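Local atomic coordinates of DegV domain-containing protein Cgl2349/cg2579 (Corynebacterium glutamicum, PDB entry 3EGL), a protein that binds long-chain fatty acids such as palmitate and may take part in lipid transport or fatty acid metabolism. Residues P5-V10 and D25-N30; E206-A211 and V258-A263; S93-D98 and S122-Y127. One frame throughout, in Å; residues are numbered along the deposited sequence.

Interaction 1: residues P5-V10 and D25-N30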
loop_
_atom_site.group_PDB
_atom_site.type_symbol
_atom_site.label_atom_id
_atom_site.label_comp_id
_atom_site.label_asym_id
_atom_site.label_seq_id
_atom_site.Cartn_x
_atom_site.Cartn_y
_atom_site.Cartn_z
ATOM N N PRO A 5 14.702 -8.959 -17.715
ATOM C CA PRO A 5 14.577 -8.565 -16.320
ATOM C C PRO A 5 13.444 -9.323 -15.594
ATOM O O PRO A 5 12.468 -9.756 -16.224
ATOM C CB PRO A 5 14.293 -7.057 -16.373
ATOM C CG PRO A 5 14.475 -6.655 -17.763
ATOM C CD PRO A 5 14.457 -7.850 -18.647
ATOM N N VAL A 6 13.635 -9.521 -14.288
ATOM C CA VAL A 6 12.576 -9.943 -13.401
ATOM C C VAL A 6 11.367 -9.013 -13.561
ATOM O O VAL A 6 11.518 -7.803 -13.763
ATOM C CB VAL A 6 13.067 -9.908 -11.946
ATOM C CG1 VAL A 6 11.890 -9.827 -10.982
ATOM C CG2 VAL A 6 14.033 -11.089 -11.691
ATOM N N ARG A 7 10.170 -9.581 -13.492
ATOM C CA ARG A 7 8.979 -8.794 -13.717
ATOM C C ARG A 7 8.251 -8.562 -12.405
ATOM O O ARG A 7 8.109 -9.499 -11.615
ATOM C CB ARG A 7 8.049 -9.478 -14.721
ATOM C CG ARG A 7 8.642 -9.694 -16.117
ATOM C CD ARG A 7 7.541 -9.484 -17.119
ATOM N NE ARG A 7 7.841 -8.292 -17.850
ATOM C CZ ARG A 7 7.068 -7.236 -18.022
ATOM N NH1 ARG A 7 5.851 -7.165 -17.540
ATOM N NH2 ARG A 7 7.560 -6.239 -18.716
ATOM N N VAL A 8 7.786 -7.330 -12.195
ATOM C CA VAL A 8 7.124 -6.962 -10.946
ATOM C C VAL A 8 5.622 -6.751 -11.124
ATOM O O VAL A 8 5.173 -6.118 -12.085
ATOM C CB VAL A 8 7.771 -5.706 -10.338
ATOM C CG1 VAL A 8 7.062 -5.281 -9.019
ATOM C CG2 VAL A 8 9.275 -5.957 -10.096
ATOM N N ILE A 9 4.854 -7.315 -10.198
ATOM C CA ILE A 9 3.391 -7.267 -10.233
ATOM C C ILE A 9 2.898 -6.838 -8.877
ATOM O O ILE A 9 3.357 -7.362 -7.854
ATOM C CB ILE A 9 2.760 -8.657 -10.523
ATOM C CG1 ILE A 9 3.378 -9.278 -11.783
ATOM C CG2 ILE A 9 1.236 -8.545 -10.723
ATOM C CD1 ILE A 9 2.660 -10.619 -12.266
ATOM N N VAL A 10 1.955 -5.897 -8.881
ATOM C CA VAL A 10 1.240 -5.481 -7.671
ATOM C C VAL A 10 -0.249 -5.520 -7.994
ATOM O O VAL A 10 -0.638 -5.750 -9.127
ATOM C CB VAL A 10 1.591 -4.005 -7.186
ATOM C CG1 VAL A 10 3.042 -3.848 -6.920
ATOM C CG2 VAL A 10 1.156 -2.964 -8.213
ATOM N N ASP A 25 7.148 -0.405 -16.096
ATOM C CA ASP A 25 6.772 -1.751 -16.529
ATOM C C ASP A 25 6.355 -2.664 -15.341
ATOM O O ASP A 25 6.671 -3.877 -15.269
ATOM C CB ASP A 25 7.912 -2.352 -17.322
ATOM C CG ASP A 25 7.457 -3.421 -18.266
ATOM O OD1 ASP A 25 6.243 -3.650 -18.426
ATOM O OD2 ASP A 25 8.328 -4.058 -18.880
ATOM N N ILE A 26 5.660 -2.051 -14.391
ATOM C CA ILE A 26 5.091 -2.792 -13.291
ATOM C C ILE A 26 3.665 -3.175 -13.714
ATOM O O ILE A 26 2.897 -2.318 -14.142
ATOM C CB ILE A 26 5.077 -1.931 -12.008
ATOM C CG1 ILE A 26 6.523 -1.646 -11.570
ATOM C CG2 ILE A 26 4.279 -2.608 -10.879
ATOM C CD1 ILE A 26 6.641 -0.669 -10.416
ATOM N N THR A 27 3.333 -4.458 -13.588
ATOM C CA THR A 27 2.007 -4.927 -13.923
ATOM C C THR A 27 1.092 -4.664 -12.719
ATOM O O THR A 27 1.428 -5.029 -11.562
ATOM C CB THR A 27 2.031 -6.447 -14.257
ATOM O OG1 THR A 27 2.994 -6.691 -15.286
ATOM C CG2 THR A 27 0.669 -6.946 -14.751
ATOM N N VAL A 28 -0.049 -4.024 -12.993
ATOM C CA VAL A 28 -1.073 -3.782 -11.963
ATOM C C VAL A 28 -2.325 -4.699 -12.155
ATOM O O VAL A 28 -2.923 -4.701 -13.219
ATOM C CB VAL A 28 -1.440 -2.271 -11.922
ATOM C CG1 VAL A 28 -2.493 -1.970 -10.818
ATOM C CG2 VAL A 28 -0.140 -1.414 -11.746
ATOM N N ILE A 29 -2.691 -5.497 -11.151
ATOM C CA ILE A 29 -3.965 -6.242 -11.234
ATOM C C ILE A 29 -4.969 -5.591 -10.328
ATOM O O ILE A 29 -4.696 -5.424 -9.134
ATOM C CB ILE A 29 -3.854 -7.722 -10.742
ATOM C CG1 ILE A 29 -2.550 -8.332 -11.166
ATOM C CG2 ILE A 29 -5.041 -8.579 -11.291
ATOM C CD1 ILE A 29 -2.286 -9.574 -10.415
ATOM N N ASN A 30 -6.133 -5.265 -10.857
ATOM C CA ASN A 30 -7.175 -4.606 -10.056
ATOM C C ASN A 30 -7.943 -5.507 -9.085
ATOM O O ASN A 30 -8.488 -6.541 -9.493
ATOM C CB ASN A 30 -8.178 -3.904 -10.982
ATOM C CG ASN A 30 -7.554 -2.728 -11.715
ATOM O OD1 ASN A 30 -6.521 -2.195 -11.302
ATOM N ND2 ASN A 30 -8.157 -2.335 -12.825
HETATM O O HOH W 1 5.608 -6.432 -14.643
HETATM O O HOH W 2 8.523 -5.126 -13.787
#

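Interaction 2: residues E206-A211 and V258-A263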
loop_
_atom_site.group_PDB
_atom_site.type_symbol
_atom_site.label_atom_id
_atom_site.label_comp_id
_atom_site.label_asym_id
_atom_site.label_seq_id
_atom_site.Cartn_x
_atom_site.Cartn_y
_atom_site.Cartn_z
ATOM N N GLU A 206 16.461 12.390 9.612
ATOM C CA GLU A 206 16.869 11.935 8.286
ATOM C C GLU A 206 15.758 12.170 7.273
ATOM O O GLU A 206 14.603 12.028 7.615
ATOM C CB GLU A 206 17.195 10.454 8.322
ATOM C CG GLU A 206 18.126 10.103 9.421
ATOM C CD GLU A 206 19.529 9.971 8.933
ATOM O OE1 GLU A 206 20.145 10.992 8.554
ATOM O OE2 GLU A 206 20.009 8.821 8.922
ATOM N N PRO A 207 16.123 12.540 6.025
ATOM C CA PRO A 207 15.191 12.704 4.907
ATOM C C PRO A 207 14.326 11.469 4.714
ATOM O O PRO A 207 14.767 10.358 4.927
ATOM C CB PRO A 207 16.117 12.866 3.701
ATOM C CG PRO A 207 17.493 12.419 4.197
ATOM C CD PRO A 207 17.502 12.855 5.608
ATOM N N VAL A 208 13.093 11.699 4.308
ATOM C CA VAL A 208 12.096 10.679 4.217
ATOM C C VAL A 208 11.571 10.696 2.794
ATOM O O VAL A 208 11.532 11.730 2.143
ATOM C CB VAL A 208 10.905 11.036 5.139
ATOM C CG1 VAL A 208 9.918 9.865 5.231
ATOM C CG2 VAL A 208 11.394 11.431 6.535
ATOM N N PHE A 209 11.119 9.562 2.301
ATOM C CA PHE A 209 10.334 9.605 1.080
ATOM C C PHE A 209 8.828 9.468 1.408
ATOM O O PHE A 209 8.440 8.546 2.112
ATOM C CB PHE A 209 10.824 8.549 0.093
ATOM C CG PHE A 209 9.863 8.267 -1.025
ATOM C CD1 PHE A 209 9.902 9.011 -2.197
ATOM C CD2 PHE A 209 8.914 7.259 -0.907
ATOM C CE1 PHE A 209 9.019 8.737 -3.246
ATOM C CE2 PHE A 209 8.019 6.994 -1.950
ATOM C CZ PHE A 209 8.076 7.750 -3.124
ATOM N N ILE A 210 7.993 10.359 0.869
ATOM C CA ILE A 210 6.582 10.389 1.224
ATOM C C ILE A 210 5.610 10.362 0.054
ATOM O O ILE A 210 5.694 11.158 -0.886
ATOM C CB ILE A 210 6.217 11.693 2.015
ATOM C CG1 ILE A 210 7.037 11.832 3.286
ATOM C CG2 ILE A 210 4.716 11.709 2.372
ATOM C CD1 ILE A 210 6.511 10.992 4.437
ATOM N N ALA A 211 4.608 9.508 0.173
ATOM C CA ALA A 211 3.548 9.463 -0.812
ATOM C C ALA A 211 2.243 9.802 -0.109
ATOM O O ALA A 211 1.823 9.117 0.849
ATOM C CB ALA A 211 3.491 8.098 -1.470
ATOM N N VAL A 258 -0.707 8.769 4.415
ATOM C CA VAL A 258 0.702 9.097 4.313
ATOM C C VAL A 258 1.473 7.780 4.318
ATOM O O VAL A 258 1.443 7.049 5.300
ATOM C CB VAL A 258 1.161 9.980 5.495
ATOM C CG1 VAL A 258 2.712 10.111 5.538
ATOM C CG2 VAL A 258 0.540 11.349 5.395
ATOM N N SER A 259 2.124 7.459 3.195
ATOM C CA SER A 259 3.005 6.281 3.117
ATOM C C SER A 259 4.410 6.827 3.108
ATOM O O SER A 259 4.750 7.691 2.276
ATOM C CB SER A 259 2.752 5.477 1.851
ATOM O OG SER A 259 1.354 5.239 1.626
ATOM N N ALA A 260 5.224 6.370 4.054
ATOM C CA ALA A 260 6.552 6.930 4.200
ATOM C C ALA A 260 7.596 5.845 4.214
ATOM O O ALA A 260 7.378 4.783 4.802
ATOM C CB ALA A 260 6.630 7.742 5.489
ATOM N N VAL A 261 8.735 6.103 3.587
ATOM C CA VAL A 261 9.879 5.191 3.694
ATOM C C VAL A 261 11.005 5.937 4.364
ATOM O O VAL A 261 11.347 7.022 3.921
ATOM C CB VAL A 261 10.357 4.711 2.290
ATOM C CG1 VAL A 261 11.584 3.730 2.422
ATOM C CG2 VAL A 261 9.163 4.082 1.480
ATOM N N PHE A 262 11.567 5.379 5.428
ATOM C CA PHE A 262 12.517 6.092 6.283
ATOM C C PHE A 262 13.927 5.552 6.114
ATOM O O PHE A 262 14.131 4.536 5.458
ATOM C CB PHE A 262 12.095 6.017 7.750
ATOM C CG PHE A 262 10.767 6.689 8.036
ATOM C CD1 PHE A 262 10.716 8.035 8.418
ATOM C CD2 PHE A 262 9.570 5.983 7.921
ATOM C CE1 PHE A 262 9.484 8.679 8.680
ATOM C CE2 PHE A 262 8.326 6.603 8.184
ATOM C CZ PHE A 262 8.282 7.969 8.571
ATOM N N ALA A 263 14.894 6.256 6.707
ATOM C CA ALA A 263 16.306 5.856 6.696
ATOM C C ALA A 263 16.499 4.534 7.417
ATOM O O ALA A 263 17.215 3.674 6.934
ATOM C CB ALA A 263 17.196 6.943 7.328
HETATM O O HOH W 3 14.184 9.000 7.652
HETATM O O HOH W 4 -0.364 6.973 0.699
#

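Interaction 3: residues S93-D98 and S122-Y127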
loop_
_atom_site.group_PDB
_atom_site.type_symbol
_atom_site.label_atom_id
_atom_site.label_comp_id
_atom_site.label_asym_id
_atom_site.label_seq_id
_atom_site.Cartn_x
_atom_site.Cartn_y
_atom_site.Cartn_z
ATOM N N SER A 93 9.601 -19.702 -9.364
ATOM C CA SER A 93 9.390 -18.862 -10.543
ATOM C C SER A 93 8.665 -17.598 -10.143
ATOM O O SER A 93 8.885 -16.548 -10.731
ATOM C CB SER A 93 8.493 -19.577 -11.538
ATOM O OG SER A 93 9.111 -20.765 -12.006
ATOM N N VAL A 94 7.758 -17.736 -9.180
ATOM C CA VAL A 94 7.002 -16.643 -8.665
ATOM C C VAL A 94 7.314 -16.473 -7.189
ATOM O O VAL A 94 7.053 -17.390 -6.372
ATOM C CB VAL A 94 5.463 -16.859 -8.790
ATOM C CG1 VAL A 94 4.715 -15.617 -8.197
ATOM C CG2 VAL A 94 5.070 -17.072 -10.219
ATOM N N ARG A 95 7.851 -15.312 -6.833
ATOM C CA ARG A 95 8.098 -15.043 -5.454
ATOM C C ARG A 95 7.036 -14.050 -4.903
ATOM O O ARG A 95 6.953 -12.905 -5.363
ATOM C CB ARG A 95 9.489 -14.494 -5.325
ATOM C CG ARG A 95 9.804 -13.967 -3.947
ATOM C CD ARG A 95 10.292 -15.044 -3.022
ATOM N NE ARG A 95 11.457 -15.774 -3.545
ATOM C CZ ARG A 95 12.696 -15.647 -3.077
ATOM N NH1 ARG A 95 12.942 -14.791 -2.077
ATOM N NH2 ARG A 95 13.693 -16.385 -3.597
ATOM N N VAL A 96 6.232 -14.503 -3.940
ATOM C CA VAL A 96 5.203 -13.668 -3.301
ATOM C C VAL A 96 5.761 -12.983 -2.022
ATOM O O VAL A 96 6.087 -13.643 -1.057
ATOM C CB VAL A 96 3.943 -14.511 -2.897
ATOM C CG1 VAL A 96 2.867 -13.606 -2.302
ATOM C CG2 VAL A 96 3.408 -15.250 -4.079
ATOM N N VAL A 97 5.841 -11.661 -2.026
ATOM C CA VAL A 97 6.342 -10.933 -0.877
ATOM C C VAL A 97 5.212 -10.946 0.153
ATOM O O VAL A 97 4.042 -10.693 -0.211
ATOM C CB VAL A 97 6.717 -9.477 -1.269
ATOM C CG1 VAL A 97 7.233 -8.626 -0.047
ATOM C CG2 VAL A 97 7.736 -9.478 -2.373
ATOM N N ASP A 98 5.516 -11.281 1.407
ATOM C CA ASP A 98 4.467 -11.180 2.453
ATOM C C ASP A 98 4.489 -9.750 3.006
ATOM O O ASP A 98 5.245 -9.474 3.923
ATOM C CB ASP A 98 4.720 -12.184 3.592
ATOM C CG ASP A 98 3.578 -12.227 4.612
ATOM O OD1 ASP A 98 2.736 -11.311 4.563
ATOM O OD2 ASP A 98 3.504 -13.180 5.444
ATOM N N SER A 122 18.841 -10.377 -9.728
ATOM C CA SER A 122 18.121 -11.653 -9.636
ATOM C C SER A 122 16.801 -11.493 -8.849
ATOM O O SER A 122 16.573 -10.488 -8.154
ATOM C CB SER A 122 19.012 -12.674 -8.962
ATOM O OG SER A 122 19.122 -12.372 -7.590
ATOM N N LEU A 123 15.915 -12.470 -9.000
ATOM C CA LEU A 123 14.681 -12.521 -8.216
ATOM C C LEU A 123 14.965 -12.360 -6.689
ATOM O O LEU A 123 14.388 -11.463 -6.046
ATOM C CB LEU A 123 13.871 -13.794 -8.525
ATOM C CG LEU A 123 12.455 -13.917 -7.935
ATOM C CD1 LEU A 123 11.526 -12.752 -8.343
ATOM C CD2 LEU A 123 11.808 -15.286 -8.364
ATOM N N GLN A 124 15.839 -13.197 -6.125
ATOM C CA GLN A 124 16.195 -13.078 -4.702
ATOM C C GLN A 124 16.578 -11.612 -4.350
ATOM O O GLN A 124 16.157 -11.084 -3.317
ATOM C CB GLN A 124 17.353 -14.035 -4.316
ATOM C CG GLN A 124 17.783 -13.923 -2.855
ATOM C CD GLN A 124 16.646 -14.313 -1.892
ATOM O OE1 GLN A 124 15.955 -15.309 -2.113
ATOM N NE2 GLN A 124 16.428 -13.509 -0.844
ATOM N N GLU A 125 17.358 -10.970 -5.216
ATOM C CA GLU A 125 17.842 -9.597 -4.970
ATOM C C GLU A 125 16.752 -8.554 -5.073
ATOM O O GLU A 125 16.732 -7.618 -4.261
ATOM C CB GLU A 125 19.004 -9.242 -5.895
ATOM C CG GLU A 125 20.276 -10.084 -5.617
ATOM C CD GLU A 125 21.343 -9.990 -6.736
ATOM O OE1 GLU A 125 21.033 -9.740 -7.919
ATOM O OE2 GLU A 125 22.519 -10.181 -6.428
ATOM N N CYS A 126 15.835 -8.714 -6.040
ATOM C CA CYS A 126 14.705 -7.817 -6.103
ATOM C C CYS A 126 13.841 -8.063 -4.879
ATOM O O CYS A 126 13.332 -7.115 -4.278
ATOM C CB CYS A 126 13.899 -8.010 -7.380
ATOM S SG CYS A 126 14.864 -7.634 -8.861
ATOM N N TYR A 127 13.713 -9.337 -4.489
ATOM C CA TYR A 127 12.961 -9.692 -3.278
ATOM C C TYR A 127 13.533 -8.941 -2.061
ATOM O O TYR A 127 12.797 -8.267 -1.327
ATOM C CB TYR A 127 12.995 -11.220 -3.027
ATOM C CG TYR A 127 12.379 -11.591 -1.714
ATOM C CD1 TYR A 127 10.984 -11.729 -1.597
ATOM C CD2 TYR A 127 13.180 -11.776 -0.570
ATOM C CE1 TYR A 127 10.372 -12.046 -0.355
ATOM C CE2 TYR A 127 12.610 -12.087 0.667
ATOM C CZ TYR A 127 11.180 -12.220 0.766
ATOM O OH TYR A 127 10.587 -12.535 1.983
HETATM O O HOH W 5 8.090 -11.373 2.615
#

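Interaction 1: residues P5-V10 and D25-N30
Ile9 pairs with Thr27 and Val10 with Val28 in parallel register, joining the two strands of a beta-alpha-beta unit made of strand 7-11, helix 18-23 and strand 26-35. The short strand axes approach to 4.7 Å with 26° between their directions.

Three backbone bonds make the ladder: Thr27 N to Val8 O, Val10 N to Thr27 O and Ile29 N to Val10 O, each 2.9 Å long. Thr27 thus uses both its N-H and its carbonyl, gripping the strand on either side of Ile9, in the usual parallel pattern; Ile9 itself turns its backbone the other way, to Leu67 and Leu69 of strand 66-69.

The apolar contacts fall on two faces of the sheet. On one, Val8, Val10, Ile26 and Val28 lie together. With CG1 of Val10 anti to the carbonyl carbon (chi1 -58°), its CG2 branch is left to meet Ile26 CG2 and Val28 CG2, each at 4.1 Å; Ala110 and Ala114 of helix 104-116 pack against this layer. On the other face, Ile9 and Thr27 lie side by side, and the tip of Ile29, CD1, reaches across to Ile9 CG2 at 3.7 Å. Helix 47-60 covers this side through Gln57, Leu50 and Ser53.

Polar contacts gather where the strands begin. The guanidinium of Arg7 faces the carboxylate of Asp25 as a salt bridge whose detailed geometry is doubtful, the modelled atoms lying too close. Asp25, with positive phi, ends the preceding helix in a Schellman motif. Two waters knit Asp25 O to the first strand at the start of the ladder. One accepts from Val8 N and donates to Asp25 O; the other donates to Val8 O and Asp25 O and accepts from Thr27 OG1 at 2.7 Å.

Interaction 2: residues E206-A211 and V258-A263
An antiparallel strand pairing joins residues 206-211 to 258-263 inside the six-stranded mixed sheet, where strand 255-261 runs beside strand 209-215. The short strand axes approach to 4.7 Å, with 160° between their directions.

Phe209 with Val261 and Ala211 with Ser259 are hydrogen-bonded pairs, each closed by two reciprocal N-H to O=C bonds; Ser259 N to Ala211 O, at 2.9 Å, is almost perfectly straight (179°). Ile210 and Ala260 form the non-hydrogen-bonded pair between them. Beyond the strands, a water accepts from Ala263 N and lies within hydrogen-bonding distance of Pro207 O, continuing the link where the direct bonds stop.

On the face of Ile210 and Ala260, the isoleucine chain bends at chi2 (-80°) and sets CD1 against Ala260 CB at 3.4 Å, with Val258 CG1 on its flank at 4.1 Å. Farther along, Val208 CG1 lies over one face of the Phe262 ring in a CH-pi contact, 4.0 Å from the centroid and displaced toward the rim; the two side chains run side by side. On the opposite face, Val261 CG2 meets the edge of the Phe209 ring at CD2, 4.0 Å away. A second water joins Ser259 OG to Ala211 O, and the side chain of Ser259 comes within about 4 Å of the bound palmitate, so this end of the pairing borders the lipid.

Strand 237-242 flanks residues 206-211 and strand 137-142 flanks 258-263, while Met104 and Ala108 of helix 104-116 pack on the face of Ala211, Ser259 and Val261.

Interaction 3: residues S93-D98 and S122-Y127
Strand 94-97 and the first turn of helix 123-133 run nearly parallel, 11° apart, with the short axes approaching to 9.9 Å, so side chains bridge the gap. Ser122 and Glu125 close the helix start with a capping box.

Arg95 carries most of the contact. CG stands anti to the backbone N (chi1 171°), and bends at chi2 and chi3 fold the chain across Tyr127 at about a right angle. Its CZ lies over the ring, 4.7 Å from the centroid, in a cation-pi contact; NH1 is closest, 3.3 Å from Tyr127 CG, and the guanidinium is tilted 57° from the ring. NH1 and NH2 both donate to Gln124 OE1, which sits in the guanidinium plane, NH2 at 2.9 Å, yet both approach from one face of the amide. Asp92 takes the NE end in a salt bridge. Nearer the backbone, Leu123 CD2 packs on Arg95 CB at 3.9 Å, and Val97 CG2 touches Tyr127 CD1. A water accepts from Asp98 N and bonds Tyr127 OH.

Helix 123-133 thus packs beside the edge strand of the five-stranded sheet in this alpha/beta fold; Leu67 of adjoining strand 66-69 touches Arg95, Val97 and Leu123, while helix 78-86 packs against Val94 and Val96.

How the interactions relate
From the N terminus, interaction 1 closes first, bringing strand 26-35 back beside strand 7-11 after a short helix. Interaction 3 follows, its loop carrying helix 104-116 between strand 94-97 and helix 123-133; interaction 2 closes last, over a longer excursion through strand 237-242. The three lie in series, none nesting or crossing. Interactions 1 and 3 both involve the five-stranded sheet, the second joining its edge strand to a helix, and they touch where Val6 CG2 meets Leu123 N at 3.6 Å. Interaction 2 sits in the other sheet, its centre about 23 Å from the centre of each of the others. Helix 104-116 spans the division, packing on the valines of interaction 1 and on interaction 2.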